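Local atomic coordinates of 5-carboxyvanillate decarboxylase (Sphingomonas paucimobilis, PDB entry 4L6D), a protein that probably decarboxylates 5-carboxyvanillate to vanillate, using a manganese ion held in an amidohydrolase-type barrel. Residues D27-L35 and R176-R187; S145-D153 and E201-S212. One frame throughout, in Å; residues are numbered along the deposited sequence.

Interaction 1 (D27-L35 and R176-R187); sequences DDASLDMIL and RAPSKQIDRAFR
Beside the vanillic acid pocket of this amidohydrolase-type (beta/alpha)8 barrel, Asp-32, just ahead of pocket residue Leu-35, clasps Arg-176 and Ala-177 in the loop that follows barrel strand 171-174. Both bonds of Arg-176 go side-on to one oxygen: NE lies 2.7 Å and NH2 2.9 Å from Asp-32 OD2. That oxygen sits in the guanidinium plane, yet both nitrogens approach it from the same face of the carboxylate, whose plane is turned 43° from that of the guanidinium. The other oxygen, Asp-32 OD1, receives Ala-177 N on its syn side, tilted out of the carboxylate plane, in a nearly straight bond of 2.9 Å, so the carboxylate is held at both ends and its rotation fixed. Arg-176 NH1 bonds onward to His-146 O. Ahead of the helix, Ser-30 OG accepts from Asp-32 N, a capping bond within a type I turn.

Leu-31 carries the apolar part of the contact, wedged between the two segments. With CG anti to the backbone N (chi1 -168°), its methyls part: CD2 packs against Pro-178 CD, Asp-183 CB and Phe-186 CB, and CD1 turns to Arg-187; CB rests on Ala-177 CB. On the solvent side, at exposed Ala-29 and Lys-180, water 3 links Ala-29 N to Lys-180 NZ, and water 2 links Ala-29 O to Asp-183 OD2. Ala-29 O, lying in the guanidinium plane of Arg-187, also accepts from its NH2 at 3.1 Å. Arg-187 is bent at chi2 (-91°), and Leu-31 CD1 sits over the centre of its guanidinium, 3.4 Å from Arg-187 CZ.

Interaction 2 (S145-D153 and E201-S212); sequences SHTNDLYYD and ETSTNAVRMILS
Ser-145, just past the end of barrel strand 140-144, meets the helix through OG, which donates to Glu-201 OE2 at 2.7 Å and accepts an in-plane N-H from Asn-205 ND2 at 3.0 Å. His-146 N adds a second, more bent bond to Glu-201 OE2, 3.2 Å long, and that oxygen also lies at the edge of the His-146 ring. A type I' turn, Thr-147 to Leu-150, then swings the chain back to the helix. Tyr-151 lays its ring edge along Glu-201 and Asn-205, and its OH donates to the syn side of Glu-201 OE1, somewhat out of its plane, at 2.7 Å; Arg-208 CD packs 3.5 Å from Tyr-151 CD2. Replacing Glu-201 by an alanine would probably leave Ser-145 OG and His-146 N without the oxygen they share and Tyr-151 OH with Ser-179 OG but no carboxylate. Tyr-152 N bonds to Asn-205 OD1 (3.0 Å, N-H...O 167°); because CG of Asn-205 stands anti to its own N (chi1 -162°), the amide reaches across to serve both Ser-145 and Tyr-152. Tyr-152 CB packs on Met-209 CG. Asp-153 closes the series: Arg-208 NE meets its OD1 at 2.9 Å and NH2 its OD2. Tyr-189 OH of the second subunit hydrogen-bonds to Asp-153 OD2, and Asp-188 of that subunit forms a salt bridge with Arg-208 NH2. The contact joins the loop after the fourth strand to helix 197-211, which follows the fifth, in the amidohydrolase (beta/alpha)8 barrel, at the dimer interface.

Overall arrangement
From the N terminus, segment 27-35 leads into helix 33-40 after the first barrel strand, 5-11. Segment 145-153 follows the fourth strand, 140-144; segment 176-187 follows the fifth, 171-174, and leads on toward helix 197-211, which carries segment 201-212. Interaction 1 closes the longer loop, with 140 residues between its segments; interaction 2 closes a shorter one, with 47. The two cross rather than nest, since their segments alternate along the chain. They also touch: Ser-179 OG approaches Tyr-151 OH at 2.7 Å and Lys-180 N approaches Asp-149 OD1 at 2.8 Å. The loop after strand 171-174 thus joins the N-terminal loop to the 145-153 loop, and both contacts reach the second subunit.

Interaction 1 (D27-L35 and R176-R187)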
# COMPACT_ATOMS: atom_id res chain seq x y z
N ASP A 27 3.45 15.73 25.91
CA ASP A 27 2.69 14.50 26.00
C ASP A 27 1.96 14.16 24.71
O ASP A 27 1.05 13.32 24.72
CB ASP A 27 1.69 14.56 27.17
CG ASP A 27 0.60 15.61 26.95
OD1 ASP A 27 0.78 16.50 26.09
OD2 ASP A 27 -0.43 15.54 27.66
N ASP A 28 2.36 14.79 23.61
CA ASP A 28 1.75 14.56 22.30
C ASP A 28 1.72 13.05 21.99
O ASP A 28 2.73 12.36 22.11
CB ASP A 28 2.54 15.31 21.23
CG ASP A 28 1.81 15.40 19.91
OD1 ASP A 28 0.94 14.56 19.61
OD2 ASP A 28 2.13 16.34 19.15
N ALA A 29 0.55 12.54 21.59
CA ALA A 29 0.40 11.12 21.30
C ALA A 29 0.62 10.77 19.83
O ALA A 29 0.52 9.60 19.45
CB ALA A 29 -0.96 10.61 21.77
N SER A 30 0.88 11.78 19.01
CA SER A 30 1.13 11.55 17.58
C SER A 30 2.24 10.52 17.38
O SER A 30 3.24 10.55 18.09
CB SER A 30 1.53 12.85 16.89
OG SER A 30 1.88 12.61 15.53
N LEU A 31 2.07 9.63 16.41
CA LEU A 31 3.08 8.62 16.14
C LEU A 31 4.39 9.23 15.66
O LEU A 31 5.44 8.60 15.74
CB LEU A 31 2.56 7.57 15.14
CG LEU A 31 3.38 6.29 14.96
CD1 LEU A 31 3.40 5.46 16.22
CD2 LEU A 31 2.80 5.49 13.82
N ASP A 32 4.35 10.48 15.18
CA ASP A 32 5.59 11.17 14.82
C ASP A 32 6.49 11.43 16.01
O ASP A 32 7.66 11.76 15.82
CB ASP A 32 5.31 12.49 14.11
CG ASP A 32 4.81 12.27 12.71
OD1 ASP A 32 5.61 11.87 11.83
OD2 ASP A 32 3.60 12.47 12.49
N MET A 33 5.97 11.31 17.23
CA MET A 33 6.81 11.51 18.42
C MET A 33 7.96 10.51 18.52
O MET A 33 8.95 10.78 19.19
CB MET A 33 5.97 11.52 19.70
CG MET A 33 5.06 12.75 19.81
SD MET A 33 5.93 14.32 19.96
CE MET A 33 6.45 14.23 21.68
N ILE A 34 7.84 9.36 17.85
CA ILE A 34 8.94 8.40 17.81
C ILE A 34 10.14 9.04 17.10
O ILE A 34 11.22 9.13 17.68
CB ILE A 34 8.53 7.06 17.17
CG1 ILE A 34 7.46 6.37 18.02
CG2 ILE A 34 9.74 6.15 17.00
CD1 ILE A 34 6.88 5.08 17.41
N LEU A 35 9.94 9.48 15.86
CA LEU A 35 10.96 10.23 15.13
C LEU A 35 11.43 11.46 15.92
O LEU A 35 12.63 11.71 16.04
CB LEU A 35 10.40 10.70 13.79
CG LEU A 35 11.21 11.76 13.04
CD1 LEU A 35 12.46 11.14 12.48
CD2 LEU A 35 10.38 12.41 11.94
N ARG A 176 4.64 11.51 6.60
CA ARG A 176 4.96 11.56 8.03
C ARG A 176 4.39 10.26 8.58
O ARG A 176 3.88 9.43 7.83
CB ARG A 176 4.37 12.81 8.71
CG ARG A 176 2.85 12.91 8.61
CD ARG A 176 2.31 14.15 9.29
NE ARG A 176 2.44 14.10 10.74
CZ ARG A 176 1.85 14.96 11.56
NH1 ARG A 176 1.12 15.94 11.06
NH2 ARG A 176 2.01 14.84 12.87
N ALA A 177 4.51 10.05 9.89
CA ALA A 177 4.00 8.82 10.46
C ALA A 177 2.47 8.73 10.33
O ALA A 177 1.78 9.76 10.33
CB ALA A 177 4.41 8.71 11.93
N PRO A 178 1.95 7.50 10.24
CA PRO A 178 0.50 7.25 10.27
C PRO A 178 -0.25 8.12 11.29
O PRO A 178 0.16 8.22 12.45
CB PRO A 178 0.43 5.78 10.67
CG PRO A 178 1.64 5.19 9.94
CD PRO A 178 2.71 6.26 10.01
N SER A 179 -1.34 8.73 10.84
CA SER A 179 -2.18 9.57 11.70
C SER A 179 -2.86 8.74 12.78
O SER A 179 -2.80 7.51 12.78
CB SER A 179 -3.26 10.26 10.88
OG SER A 179 -4.32 9.36 10.59
N LYS A 180 -3.56 9.43 13.68
CA LYS A 180 -4.24 8.75 14.77
C LYS A 180 -5.37 7.85 14.26
O LYS A 180 -5.81 6.95 14.96
CB LYS A 180 -4.76 9.75 15.81
CG LYS A 180 -3.67 10.43 16.62
CD LYS A 180 -4.25 11.43 17.61
CE LYS A 180 -3.13 12.08 18.41
NZ LYS A 180 -3.63 12.88 19.55
N GLN A 181 -5.81 8.08 13.03
CA GLN A 181 -6.84 7.25 12.44
C GLN A 181 -6.34 5.83 12.22
O GLN A 181 -7.13 4.88 12.23
CB GLN A 181 -7.31 7.83 11.11
CG GLN A 181 -7.90 9.23 11.25
CD GLN A 181 -8.76 9.61 10.06
OE1 GLN A 181 -9.51 8.78 9.54
NE2 GLN A 181 -8.68 10.86 9.64
N ILE A 182 -5.03 5.68 12.02
CA ILE A 182 -4.48 4.38 11.63
C ILE A 182 -3.26 3.94 12.44
O ILE A 182 -2.75 2.83 12.23
CB ILE A 182 -4.11 4.34 10.12
CG1 ILE A 182 -3.14 5.48 9.77
CG2 ILE A 182 -5.37 4.44 9.27
CD1 ILE A 182 -2.42 5.30 8.43
N ASP A 183 -2.78 4.76 13.37
CA ASP A 183 -1.49 4.47 13.99
C ASP A 183 -1.39 3.23 14.87
O ASP A 183 -0.29 2.74 15.11
CB ASP A 183 -0.89 5.70 14.70
CG ASP A 183 -1.72 6.17 15.89
OD1 ASP A 183 -2.55 5.42 16.43
OD2 ASP A 183 -1.53 7.34 16.29
N ARG A 184 -2.52 2.71 15.36
CA ARG A 184 -2.51 1.55 16.25
C ARG A 184 -1.77 0.36 15.64
O ARG A 184 -1.11 -0.40 16.36
CB ARG A 184 -3.94 1.14 16.62
CG ARG A 184 -4.56 1.94 17.75
CD ARG A 184 -6.04 1.55 17.97
NE ARG A 184 -6.22 0.10 18.10
CZ ARG A 184 -7.40 -0.52 18.05
NH1 ARG A 184 -8.51 0.18 17.87
NH2 ARG A 184 -7.47 -1.84 18.18
N ALA A 185 -1.86 0.21 14.32
CA ALA A 185 -1.25 -0.92 13.62
C ALA A 185 0.23 -0.74 13.28
O ALA A 185 0.86 -1.63 12.70
CB ALA A 185 -2.03 -1.24 12.35
N PHE A 186 0.77 0.42 13.64
CA PHE A 186 2.14 0.78 13.25
C PHE A 186 3.06 1.07 14.43
O PHE A 186 4.06 1.78 14.27
CB PHE A 186 2.11 1.98 12.29
CG PHE A 186 1.32 1.72 11.03
CD1 PHE A 186 -0.05 1.90 11.02
CD2 PHE A 186 1.94 1.27 9.88
CE1 PHE A 186 -0.80 1.64 9.89
CE2 PHE A 186 1.20 1.00 8.73
CZ PHE A 186 -0.18 1.20 8.74
N ARG A 187 2.72 0.52 15.59
CA ARG A 187 3.50 0.72 16.82
C ARG A 187 4.59 -0.34 17.02
O ARG A 187 5.38 -0.24 17.96
CB ARG A 187 2.58 0.73 18.04
CG ARG A 187 1.63 1.93 18.12
CD ARG A 187 2.24 3.09 18.89
NE ARG A 187 1.41 4.29 18.82
CZ ARG A 187 1.81 5.50 19.17
NH1 ARG A 187 3.05 5.70 19.61
NH2 ARG A 187 0.99 6.53 19.05
O HOH W 1 -1.50 15.17 18.50
O HOH W 2 -1.70 8.07 18.88
O HOH W 3 -1.95 13.97 21.58
O HOH W 4 3.76 8.45 20.08
O HOH W 5 -0.33 9.33 14.93
O HOH W 6 1.38 11.09 12.75

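Interaction 2 (S145-D153 and E201-S212)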
# COMPACT_ATOMS: atom_id res chain seq x y z
N SER A 145 2.18 14.62 4.62
CA SER A 145 0.87 13.99 4.70
C SER A 145 -0.12 14.74 5.61
O SER A 145 -0.31 15.94 5.42
CB SER A 145 0.98 12.50 5.02
OG SER A 145 -0.19 11.84 4.60
N HIS A 146 -0.70 14.08 6.61
CA HIS A 146 -1.83 14.63 7.35
C HIS A 146 -1.51 15.87 8.17
O HIS A 146 -0.37 16.12 8.54
CB HIS A 146 -2.46 13.57 8.26
CG HIS A 146 -1.74 13.37 9.57
ND1 HIS A 146 -2.01 14.14 10.69
CD2 HIS A 146 -0.78 12.49 9.94
CE1 HIS A 146 -1.24 13.73 11.69
NE2 HIS A 146 -0.48 12.74 11.26
N THR A 147 -2.54 16.66 8.45
CA THR A 147 -2.46 17.69 9.48
C THR A 147 -3.63 17.53 10.43
O THR A 147 -4.77 17.40 9.99
CB THR A 147 -2.46 19.12 8.88
OG1 THR A 147 -1.37 19.24 7.96
CG2 THR A 147 -2.30 20.17 9.99
N ASN A 148 -3.33 17.53 11.72
CA ASN A 148 -4.35 17.37 12.76
C ASN A 148 -5.17 16.09 12.58
O ASN A 148 -6.34 16.03 12.94
CB ASN A 148 -5.26 18.61 12.83
CG ASN A 148 -4.50 19.87 13.18
OD1 ASN A 148 -3.50 19.82 13.90
ND2 ASN A 148 -4.97 21.00 12.69
N ASP A 149 -4.52 15.08 12.01
CA ASP A 149 -5.11 13.76 11.80
C ASP A 149 -6.29 13.80 10.84
O ASP A 149 -7.19 12.96 10.90
CB ASP A 149 -5.47 13.13 13.14
CG ASP A 149 -4.27 13.05 14.04
OD1 ASP A 149 -3.36 12.26 13.71
OD2 ASP A 149 -4.21 13.81 15.05
N LEU A 150 -6.25 14.78 9.95
CA LEU A 150 -7.21 14.89 8.85
C LEU A 150 -6.44 14.77 7.55
O LEU A 150 -5.28 15.18 7.47
CB LEU A 150 -7.92 16.23 8.88
CG LEU A 150 -8.73 16.54 10.13
CD1 LEU A 150 -9.22 17.97 10.08
CD2 LEU A 150 -9.89 15.57 10.24
N TYR A 151 -7.11 14.25 6.53
CA TYR A 151 -6.53 14.10 5.21
C TYR A 151 -7.03 15.19 4.27
O TYR A 151 -7.96 15.93 4.61
CB TYR A 151 -6.80 12.69 4.67
CG TYR A 151 -6.10 11.66 5.52
CD1 TYR A 151 -4.72 11.54 5.50
CD2 TYR A 151 -6.82 10.81 6.37
CE1 TYR A 151 -4.06 10.62 6.30
CE2 TYR A 151 -6.16 9.88 7.17
CZ TYR A 151 -4.78 9.78 7.13
OH TYR A 151 -4.13 8.85 7.92
N TYR A 152 -6.42 15.29 3.09
CA TYR A 152 -6.61 16.48 2.25
C TYR A 152 -7.84 16.43 1.35
O TYR A 152 -8.03 17.30 0.50
CB TYR A 152 -5.33 16.86 1.49
CG TYR A 152 -4.25 17.28 2.46
CD1 TYR A 152 -4.52 18.18 3.48
CD2 TYR A 152 -2.98 16.72 2.40
CE1 TYR A 152 -3.56 18.54 4.40
CE2 TYR A 152 -2.00 17.08 3.30
CZ TYR A 152 -2.30 17.98 4.31
OH TYR A 152 -1.34 18.34 5.23
N ASP A 153 -8.69 15.43 1.57
CA ASP A 153 -10.06 15.47 1.06
C ASP A 153 -10.95 16.38 1.91
O ASP A 153 -12.01 16.79 1.46
CB ASP A 153 -10.67 14.06 1.02
CG ASP A 153 -10.72 13.39 2.39
OD1 ASP A 153 -9.66 13.28 3.04
OD2 ASP A 153 -11.82 12.95 2.80
N GLU A 201 0.36 5.74 5.13
CA GLU A 201 -0.17 7.05 5.48
C GLU A 201 -0.31 7.97 4.26
O GLU A 201 -1.39 8.54 4.03
CB GLU A 201 0.74 7.68 6.55
CG GLU A 201 0.66 9.20 6.69
CD GLU A 201 -0.68 9.69 7.21
OE1 GLU A 201 -1.43 8.91 7.85
OE2 GLU A 201 -0.96 10.88 6.96
N THR A 202 0.76 8.07 3.47
CA THR A 202 0.82 9.04 2.39
C THR A 202 -0.05 8.62 1.21
O THR A 202 -0.77 9.45 0.63
CB THR A 202 2.28 9.26 1.95
OG1 THR A 202 3.07 9.53 3.11
CG2 THR A 202 2.39 10.46 1.01
N SER A 203 0.01 7.34 0.85
CA SER A 203 -0.82 6.83 -0.24
C SER A 203 -2.30 6.94 0.10
O SER A 203 -3.11 7.28 -0.76
CB SER A 203 -0.47 5.39 -0.62
OG SER A 203 -0.65 4.49 0.46
N THR A 204 -2.66 6.64 1.35
CA THR A 204 -4.07 6.73 1.73
C THR A 204 -4.59 8.17 1.64
O THR A 204 -5.69 8.40 1.18
CB THR A 204 -4.32 6.11 3.11
OG1 THR A 204 -3.97 4.72 3.07
CG2 THR A 204 -5.77 6.24 3.52
N ASN A 205 -3.77 9.12 2.08
CA ASN A 205 -4.09 10.54 1.93
C ASN A 205 -4.38 10.84 0.45
O ASN A 205 -5.45 11.36 0.10
CB ASN A 205 -2.90 11.36 2.44
CG ASN A 205 -3.26 12.81 2.75
OD1 ASN A 205 -4.31 13.31 2.35
ND2 ASN A 205 -2.38 13.49 3.49
N ALA A 206 -3.45 10.46 -0.42
CA ALA A 206 -3.62 10.76 -1.84
C ALA A 206 -4.84 10.08 -2.47
O ALA A 206 -5.53 10.68 -3.31
CB ALA A 206 -2.35 10.41 -2.62
N VAL A 207 -5.11 8.83 -2.08
CA VAL A 207 -6.28 8.15 -2.61
C VAL A 207 -7.57 8.85 -2.16
O VAL A 207 -8.50 9.01 -2.95
CB VAL A 207 -6.28 6.65 -2.23
CG1 VAL A 207 -7.62 5.99 -2.55
CG2 VAL A 207 -5.15 5.95 -2.95
N ARG A 208 -7.62 9.30 -0.91
CA ARG A 208 -8.77 10.06 -0.43
C ARG A 208 -8.93 11.33 -1.25
O ARG A 208 -10.05 11.71 -1.61
CB ARG A 208 -8.64 10.43 1.06
CG ARG A 208 -8.69 9.24 2.02
CD ARG A 208 -8.52 9.71 3.47
NE ARG A 208 -9.66 10.53 3.88
CZ ARG A 208 -10.71 10.08 4.55
NH1 ARG A 208 -10.76 8.82 4.96
NH2 ARG A 208 -11.72 10.89 4.82
N MET A 209 -7.82 11.99 -1.56
CA MET A 209 -7.87 13.22 -2.36
C MET A 209 -8.49 12.94 -3.72
O MET A 209 -9.41 13.65 -4.15
CB MET A 209 -6.47 13.82 -2.54
CG MET A 209 -5.88 14.40 -1.25
SD MET A 209 -4.11 14.74 -1.37
CE MET A 209 -4.09 16.24 -2.36
N ILE A 210 -8.02 11.90 -4.39
CA ILE A 210 -8.55 11.55 -5.69
C ILE A 210 -10.03 11.18 -5.62
O ILE A 210 -10.85 11.73 -6.37
CB ILE A 210 -7.75 10.41 -6.32
CG1 ILE A 210 -6.32 10.89 -6.64
CG2 ILE A 210 -8.42 9.90 -7.59
CD1 ILE A 210 -5.38 9.77 -7.03
N LEU A 211 -10.38 10.24 -4.75
CA LEU A 211 -11.75 9.74 -4.70
C LEU A 211 -12.77 10.79 -4.25
O LEU A 211 -13.94 10.69 -4.60
CB LEU A 211 -11.85 8.48 -3.82
CG LEU A 211 -11.12 7.26 -4.37
CD1 LEU A 211 -11.31 6.07 -3.43
CD2 LEU A 211 -11.58 6.90 -5.78
N SER A 212 -12.31 11.79 -3.49
CA SER A 212 -13.20 12.84 -3.01
C SER A 212 -13.55 13.85 -4.10
O SER A 212 -14.45 14.67 -3.91
CB SER A 212 -12.57 13.58 -1.83
OG SER A 212 -11.51 14.41 -2.28